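Local coordinates for protein DNA polymerase (Bacillus phage phi29, PDB 2PY5) that replicates viral DNA from a protein primer by strand displacement, with high processivity and fidelity, and proofreads it with a 3'-5' exonuclease activity, at residues F[251-254]-F[255-259]; F[367-370]-F[371-375]; F[382-385]-F[386-390]. The protein carries 2 engineered substitutions. All coordinates share one frame; numbering follows the deposited sequence.

The three contacts come in series along the chain, all in the region for initiation, polymerization and pyrophosphorolysis. Contact 1 covers the start of helix 253-260, which follows strand 241-250, and the two residues before it. Contact 2 covers the end of helix 361-373 and the two residues after it. Contact 3 lies at the end of the next helix, 376-387, and in the residues after it. The centres of contacts 1 and 3 are about 11 Å apart, those of 2 and 3 about 12 Å, and those of 1 and 2 about 16 Å. All three touch one another. They bring Tyr254, Lys371 and Lys383 to one nucleotide-binding site, with Tyr390 probably taking part.

Contact 1: residues F[251-254]-F[255-259]; sequences NSLY and PAQMY. With EDO (1,2-ethanediol), chain T.
Gln257 turns CG beside its backbone N (chi1 -51°) and bends again at chi2 (-42°). The two bends fold the amide back over the turn, and NE2 reaches Leu253 O at 3.0 Å. This acceptor lies near the amide plane of Gln257. The backbone Gln257 N also bonds to Leu253 O, at 3.1 Å. The two donors come from opposite faces of the carbonyl plane. One buried carbonyl thus holds both the backbone and the side chain of Gln257. The amide has further partners. NE2 makes a weak bond to O1 of 1,2-ethanediol, probably from the crystallisation liquor, and OE1 accepts from Arg261 NE. The bonds to Leu253 O and Arg261 NE probably set the rotation of the amide.

Leu253 takes the other course, with CG anti to its N (chi1 179°). Its CD1 lies 3.9 Å from Gln257 NE2, and the two side chains meet at a slant. Its CD2 sits over one face of the Tyr254 ring, toward the rim. Pro255 has no N-H to give; its CD lies 3.4 Å from Ser252 O. The next amide starts the ladder of helix bonds, with Ala256 N to Ser252 O at 2.8 Å. Met258 N then bonds to Tyr254 O at 3.0 Å.

Ser252 stands at the N-cap position, but its side chain makes no capping bond. Tyr254 stacks on Tyr390, and Leu253 lies beside Asp458 of the catalytic magnesium site. Residues from Asp249 to Pro255 form the Dx2SLYP motif of B-family polymerases, in which Tyr254 lines the nucleotide pocket.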
# COMPACT_ATOMS: atom_id res chain seq x y z
N ASN F 251 -12.45 1.10 -13.88
CA ASN F 251 -11.66 -0.07 -14.25
C ASN F 251 -10.19 0.33 -14.34
O ASN F 251 -9.79 1.04 -15.28
CB ASN F 251 -12.15 -0.64 -15.58
CG ASN F 251 -13.59 -1.12 -15.51
OD1 ASN F 251 -13.97 -1.85 -14.58
ND2 ASN F 251 -14.40 -0.74 -16.49
N SER F 252 -9.43 -0.09 -13.33
CA SER F 252 -7.99 0.16 -13.24
C SER F 252 -7.62 1.65 -13.32
O SER F 252 -6.93 2.08 -14.23
CB SER F 252 -7.24 -0.67 -14.27
OG SER F 252 -7.43 -2.06 -14.00
N LEU F 253 -8.06 2.40 -12.31
CA LEU F 253 -7.88 3.85 -12.27
C LEU F 253 -6.48 4.35 -12.68
O LEU F 253 -6.35 5.17 -13.58
CB LEU F 253 -8.21 4.37 -10.86
CG LEU F 253 -8.06 5.89 -10.62
CD1 LEU F 253 -9.19 6.62 -11.22
CD2 LEU F 253 -7.94 6.14 -9.12
N TYR F 254 -5.45 3.87 -12.00
CA TYR F 254 -4.12 4.44 -12.19
C TYR F 254 -3.52 4.02 -13.52
O TYR F 254 -3.10 4.89 -14.29
CB TYR F 254 -3.22 4.14 -11.00
CG TYR F 254 -3.60 4.96 -9.77
CD1 TYR F 254 -4.11 4.37 -8.64
CD2 TYR F 254 -3.45 6.34 -9.76
CE1 TYR F 254 -4.46 5.14 -7.52
CE2 TYR F 254 -3.79 7.10 -8.66
CZ TYR F 254 -4.29 6.50 -7.56
OH TYR F 254 -4.62 7.27 -6.43
N PRO F 255 -3.54 2.70 -13.84
CA PRO F 255 -3.13 2.36 -15.20
C PRO F 255 -3.90 3.10 -16.30
O PRO F 255 -3.32 3.44 -17.35
CB PRO F 255 -3.39 0.85 -15.27
CG PRO F 255 -3.17 0.39 -13.89
CD PRO F 255 -3.83 1.49 -13.06
N ALA F 256 -5.20 3.35 -16.10
CA ALA F 256 -5.98 4.09 -17.07
C ALA F 256 -5.43 5.51 -17.27
O ALA F 256 -5.35 5.98 -18.40
CB ALA F 256 -7.45 4.15 -16.68
N GLN F 257 -5.06 6.18 -16.19
CA GLN F 257 -4.47 7.54 -16.35
C GLN F 257 -3.14 7.48 -17.10
O GLN F 257 -2.86 8.30 -17.99
CB GLN F 257 -4.27 8.24 -15.01
CG GLN F 257 -5.46 8.27 -14.09
CD GLN F 257 -6.75 8.56 -14.78
OE1 GLN F 257 -6.91 9.59 -15.43
NE2 GLN F 257 -7.70 7.63 -14.65
N MET F 258 -2.33 6.50 -16.74
CA MET F 258 -1.03 6.29 -17.40
C MET F 258 -1.18 6.00 -18.89
O MET F 258 -0.35 6.44 -19.70
CB MET F 258 -0.28 5.17 -16.67
CG MET F 258 -0.00 5.55 -15.22
SD MET F 258 0.44 4.14 -14.18
CE MET F 258 2.06 4.04 -14.67
N TYR F 259 -2.24 5.30 -19.26
CA TYR F 259 -2.42 4.88 -20.64
C TYR F 259 -2.83 6.02 -21.55
O TYR F 259 -2.44 6.03 -22.71
CB TYR F 259 -3.47 3.77 -20.72
CG TYR F 259 -3.36 2.90 -21.95
CD1 TYR F 259 -4.23 3.06 -23.01
CD2 TYR F 259 -2.39 1.92 -22.04
CE1 TYR F 259 -4.12 2.26 -24.17
CE2 TYR F 259 -2.28 1.10 -23.15
CZ TYR F 259 -3.15 1.28 -24.22
OH TYR F 259 -3.05 0.47 -25.32
C1 EDO T . -10.02 8.03 -17.17
O1 EDO T . -10.18 6.93 -16.26
C2 EDO T . -8.90 7.74 -18.17
O2 EDO T . -9.21 6.60 -18.98

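Contact 2: residues F[367-370]-F[371-375]; sequences WTYI and KTTSE
Thr373 CG2 lies over one face of the Tyr369 ring. It is 3.9 Å from the ring centroid and 19° off the ring normal, a CH-pi contact. The methyl is displaced toward the phenol end and comes nearest to CZ, at 3.7 Å. Tyr369 CG is anti to its N (chi1 -177°), which carries the ring along the helix toward the next turn. The two side chains meet at an angle. Thr373 holds OG1 between its N and its carbonyl carbon (chi1 58°). This places OG1 2.8 Å from Tyr369 O and turns the methyl to the ring. Tyr369 O also accepts from Thr373 N, at 3.0 Å, with OG1 and N on opposite faces of the carbonyl plane.

One residue earlier, Thr372 makes a similar bond from another rotamer. Its OG1 gives a bond of 3.1 Å to Thr368 O from well above the carbonyl plane. The backbone Thr372 N meets the same oxygen at 2.9 Å, nearly in line with the carbonyl. Ser374, the first residue to leave helical angles, bonds through OG to Ile370 O at 2.6 Å. Side-chain hydroxyls therefore grip three successive carbonyls in the last turn. Ile370 CG2 packs beside Ser374 OG, at 3.6 Å, while its CD1 covers part of one face of the Trp367 ring.

Lys371 extends fully away from these groups. Lys371 is known to interact with the phosphate groups of the incoming nucleotide. Thr368 OG1 bonds back to Ile364 O. Trp367 packs on Ala382, Met385 and Leu386, and Ile370 on Ile378, which seats the end of helix 361-373 against helix 376-387.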
# COMPACT_ATOMS: atom_id res chain seq x y z
N TRP F 367 1.46 -6.29 -19.81
CA TRP F 367 1.01 -6.89 -18.56
C TRP F 367 -0.50 -7.07 -18.52
O TRP F 367 -1.00 -7.99 -17.87
CB TRP F 367 1.59 -6.12 -17.36
CG TRP F 367 3.03 -6.39 -17.24
CD1 TRP F 367 4.07 -5.59 -17.60
CD2 TRP F 367 3.61 -7.61 -16.76
NE1 TRP F 367 5.26 -6.21 -17.34
CE2 TRP F 367 5.01 -7.46 -16.83
CE3 TRP F 367 3.08 -8.81 -16.27
CZ2 TRP F 367 5.89 -8.48 -16.44
CZ3 TRP F 367 3.95 -9.81 -15.87
CH2 TRP F 367 5.34 -9.64 -15.96
N THR F 368 -1.25 -6.22 -19.22
CA THR F 368 -2.69 -6.42 -19.37
C THR F 368 -2.96 -7.71 -20.16
O THR F 368 -3.83 -8.50 -19.78
CB THR F 368 -3.37 -5.20 -20.01
OG1 THR F 368 -3.13 -4.04 -19.21
CG2 THR F 368 -4.87 -5.41 -20.11
N TYR F 369 -2.20 -7.96 -21.22
CA TYR F 369 -2.37 -9.22 -21.96
C TYR F 369 -2.14 -10.43 -21.07
O TYR F 369 -2.93 -11.38 -21.07
CB TYR F 369 -1.42 -9.28 -23.15
CG TYR F 369 -1.62 -10.52 -23.97
CD1 TYR F 369 -2.68 -10.61 -24.86
CD2 TYR F 369 -0.77 -11.62 -23.85
CE1 TYR F 369 -2.89 -11.75 -25.62
CE2 TYR F 369 -0.97 -12.77 -24.60
CZ TYR F 369 -2.04 -12.83 -25.49
OH TYR F 369 -2.27 -13.95 -26.26
N ILE F 370 -1.05 -10.40 -20.30
CA ILE F 370 -0.74 -11.50 -19.37
C ILE F 370 -1.87 -11.66 -18.35
O ILE F 370 -2.34 -12.77 -18.09
CB ILE F 370 0.63 -11.31 -18.70
CG1 ILE F 370 1.74 -11.46 -19.75
CG2 ILE F 370 0.80 -12.32 -17.57
CD1 ILE F 370 3.11 -11.00 -19.28
N LYS F 371 -2.35 -10.54 -17.80
CA LYS F 371 -3.47 -10.58 -16.84
C LYS F 371 -4.69 -11.27 -17.44
O LYS F 371 -5.29 -12.16 -16.83
CB LYS F 371 -3.85 -9.15 -16.42
CG LYS F 371 -4.98 -9.07 -15.40
CD LYS F 371 -5.38 -7.61 -15.19
CE LYS F 371 -6.75 -7.46 -14.56
NZ LYS F 371 -7.29 -6.08 -14.80
N THR F 372 -5.04 -10.85 -18.65
CA THR F 372 -6.25 -11.30 -19.32
C THR F 372 -6.17 -12.78 -19.73
O THR F 372 -7.19 -13.46 -19.77
CB THR F 372 -6.55 -10.41 -20.59
OG1 THR F 372 -6.81 -9.06 -20.18
CG2 THR F 372 -7.75 -10.94 -21.37
N THR F 373 -4.96 -13.27 -20.02
CA THR F 373 -4.80 -14.64 -20.53
C THR F 373 -4.32 -15.66 -19.49
O THR F 373 -4.18 -16.84 -19.79
CB THR F 373 -3.84 -14.68 -21.74
OG1 THR F 373 -2.57 -14.13 -21.39
CG2 THR F 373 -4.43 -13.90 -22.90
N SER F 374 -4.14 -15.21 -18.25
CA SER F 374 -3.60 -16.06 -17.20
C SER F 374 -4.59 -16.20 -16.06
O SER F 374 -5.59 -15.49 -16.00
CB SER F 374 -2.29 -15.47 -16.68
OG SER F 374 -1.40 -15.21 -17.75
N GLU F 375 -4.30 -17.13 -15.15
CA GLU F 375 -5.14 -17.35 -13.98
C GLU F 375 -4.28 -17.48 -12.76
O GLU F 375 -3.05 -17.56 -12.86
CB GLU F 375 -6.00 -18.61 -14.16
CG GLU F 375 -7.18 -18.41 -15.08

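Contact 3: residues F[382-385]-F[386-390]; sequences AKLM and LNSLY. With EDO (1,2-ethanediol), chain H.
Leu384 O takes three donors at the end of this helix. Ser388 OG gives it a bond of 2.7 Å, and Ser388 N a weak one of 3.0 Å. Asn387 N adds a longer weak bond. The hydroxyl donor is tilted 26° from the carbonyl plane. Ser388 OG stands beside its own N (chi1 -53°), which turns the hydroxyl back to the preceding turn. Ser388 OG also lies 3.6 Å from Leu384 CD1. Both residues also touch Ala190, so these two side chains meet helix 190-202. Ser194 of that helix bonds to Met385 O.

Asn387 N bonds to Lys383 O at 2.8 Å. The Asn387 amide comes close to this carbonyl, ND2 3.2 Å from Lys383 O, at too poor an angle for a bond. ND2 points instead to O1 of 1,2-ethanediol, at 3.0 Å and nearly straight (174°). The diol's O2 donates to Asn387 OD1, so the amide holds the small molecule at both ends. Lys383 CG packs on the diol carbon C2 at 3.5 Å. The diol probably comes from the crystallisation liquor.

Helix 376-387 belongs to the polymerization region, and its Lys383 belongs to the nucleotide site. Lys383, Asn387, Ser388 and Tyr390, with Gly391 after them, form the Kx3NSxYG motif of B-family polymerases. Leu384 is probably involved in placing the templating nucleotide, and Asn387 in binding the template-primer. The lysine chain bends at its third torsion, and NZ bonds to Gln380 OE1.

Leu386 is buried. Its N bonds to Ala382 O at 3.0 Å, and its CG lies close to that oxygen. Leu389 packs on Phe360, Phe363 and Phe198.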
# COMPACT_ATOMS: atom_id res chain seq x y z
N ALA F 382 0.70 -10.21 -12.64
CA ALA F 382 0.48 -9.21 -13.69
C ALA F 382 -0.20 -7.97 -13.12
O ALA F 382 0.15 -6.84 -13.45
CB ALA F 382 -0.35 -9.81 -14.83
N LYS F 383 -1.19 -8.18 -12.25
CA LYS F 383 -1.84 -7.08 -11.55
C LYS F 383 -0.83 -6.31 -10.71
O LYS F 383 -0.82 -5.09 -10.68
CB LYS F 383 -2.96 -7.63 -10.68
CG LYS F 383 -4.10 -8.24 -11.49
CD LYS F 383 -4.99 -9.13 -10.67
CE LYS F 383 -5.73 -8.38 -9.61
NZ LYS F 383 -6.56 -9.33 -8.79
N LEU F 384 0.03 -7.05 -10.02
CA LEU F 384 1.04 -6.44 -9.20
C LEU F 384 1.99 -5.58 -10.04
O LEU F 384 2.33 -4.46 -9.65
CB LEU F 384 1.81 -7.52 -8.42
CG LEU F 384 2.62 -7.11 -7.22
CD1 LEU F 384 1.78 -6.39 -6.14
CD2 LEU F 384 3.25 -8.37 -6.64
N MET F 385 2.39 -6.06 -11.21
CA MET F 385 3.26 -5.27 -12.08
C MET F 385 2.58 -3.97 -12.54
O MET F 385 3.17 -2.90 -12.54
CB MET F 385 3.68 -6.10 -13.30
CG MET F 385 4.71 -7.18 -12.98
SD MET F 385 6.31 -6.52 -12.54
CE MET F 385 6.94 -5.94 -14.12
N LEU F 386 1.31 -4.07 -12.92
CA LEU F 386 0.55 -2.91 -13.37
C LEU F 386 0.33 -1.90 -12.25
O LEU F 386 0.35 -0.69 -12.48
CB LEU F 386 -0.80 -3.36 -13.92
CG LEU F 386 -0.71 -4.07 -15.28
CD1 LEU F 386 -1.98 -4.85 -15.56
CD2 LEU F 386 -0.43 -3.06 -16.41
N ASN F 387 0.09 -2.42 -11.04
CA ASN F 387 -0.37 -1.58 -9.91
C ASN F 387 0.79 -0.91 -9.15
O ASN F 387 0.59 0.12 -8.50
CB ASN F 387 -1.22 -2.40 -8.94
CG ASN F 387 -2.58 -2.74 -9.50
OD1 ASN F 387 -3.11 -2.02 -10.35
ND2 ASN F 387 -3.19 -3.83 -8.99
N SER F 388 1.98 -1.49 -9.23
CA SER F 388 3.11 -1.08 -8.40
C SER F 388 4.08 -0.11 -9.11
O SER F 388 5.08 0.30 -8.52
CB SER F 388 3.89 -2.31 -7.92
OG SER F 388 3.06 -3.28 -7.28
N LEU F 389 3.75 0.30 -10.33
CA LEU F 389 4.64 1.19 -11.08
C LEU F 389 4.55 2.69 -10.69
O LEU F 389 5.58 3.32 -10.43
CB LEU F 389 4.37 1.06 -12.59
CG LEU F 389 5.32 1.88 -13.47
CD1 LEU F 389 6.79 1.63 -13.21
CD2 LEU F 389 4.98 1.59 -14.95
N TYR F 390 3.36 3.28 -10.66
CA TYR F 390 3.31 4.74 -10.58
C TYR F 390 3.97 5.28 -9.32
O TYR F 390 4.62 6.33 -9.33
CB TYR F 390 1.88 5.31 -10.72
CG TYR F 390 1.07 5.37 -9.44
CD1 TYR F 390 1.20 6.44 -8.56
CD2 TYR F 390 0.20 4.36 -9.11
CE1 TYR F 390 0.48 6.49 -7.41
CE2 TYR F 390 -0.53 4.40 -7.94
CZ TYR F 390 -0.38 5.47 -7.09
OH TYR F 390 -1.11 5.53 -5.93
C1 EDO H . -6.31 -4.25 -11.27
O1 EDO H . -6.00 -4.39 -9.87
C2 EDO H . -5.27 -5.03 -12.09
O2 EDO H . -4.11 -4.27 -12.49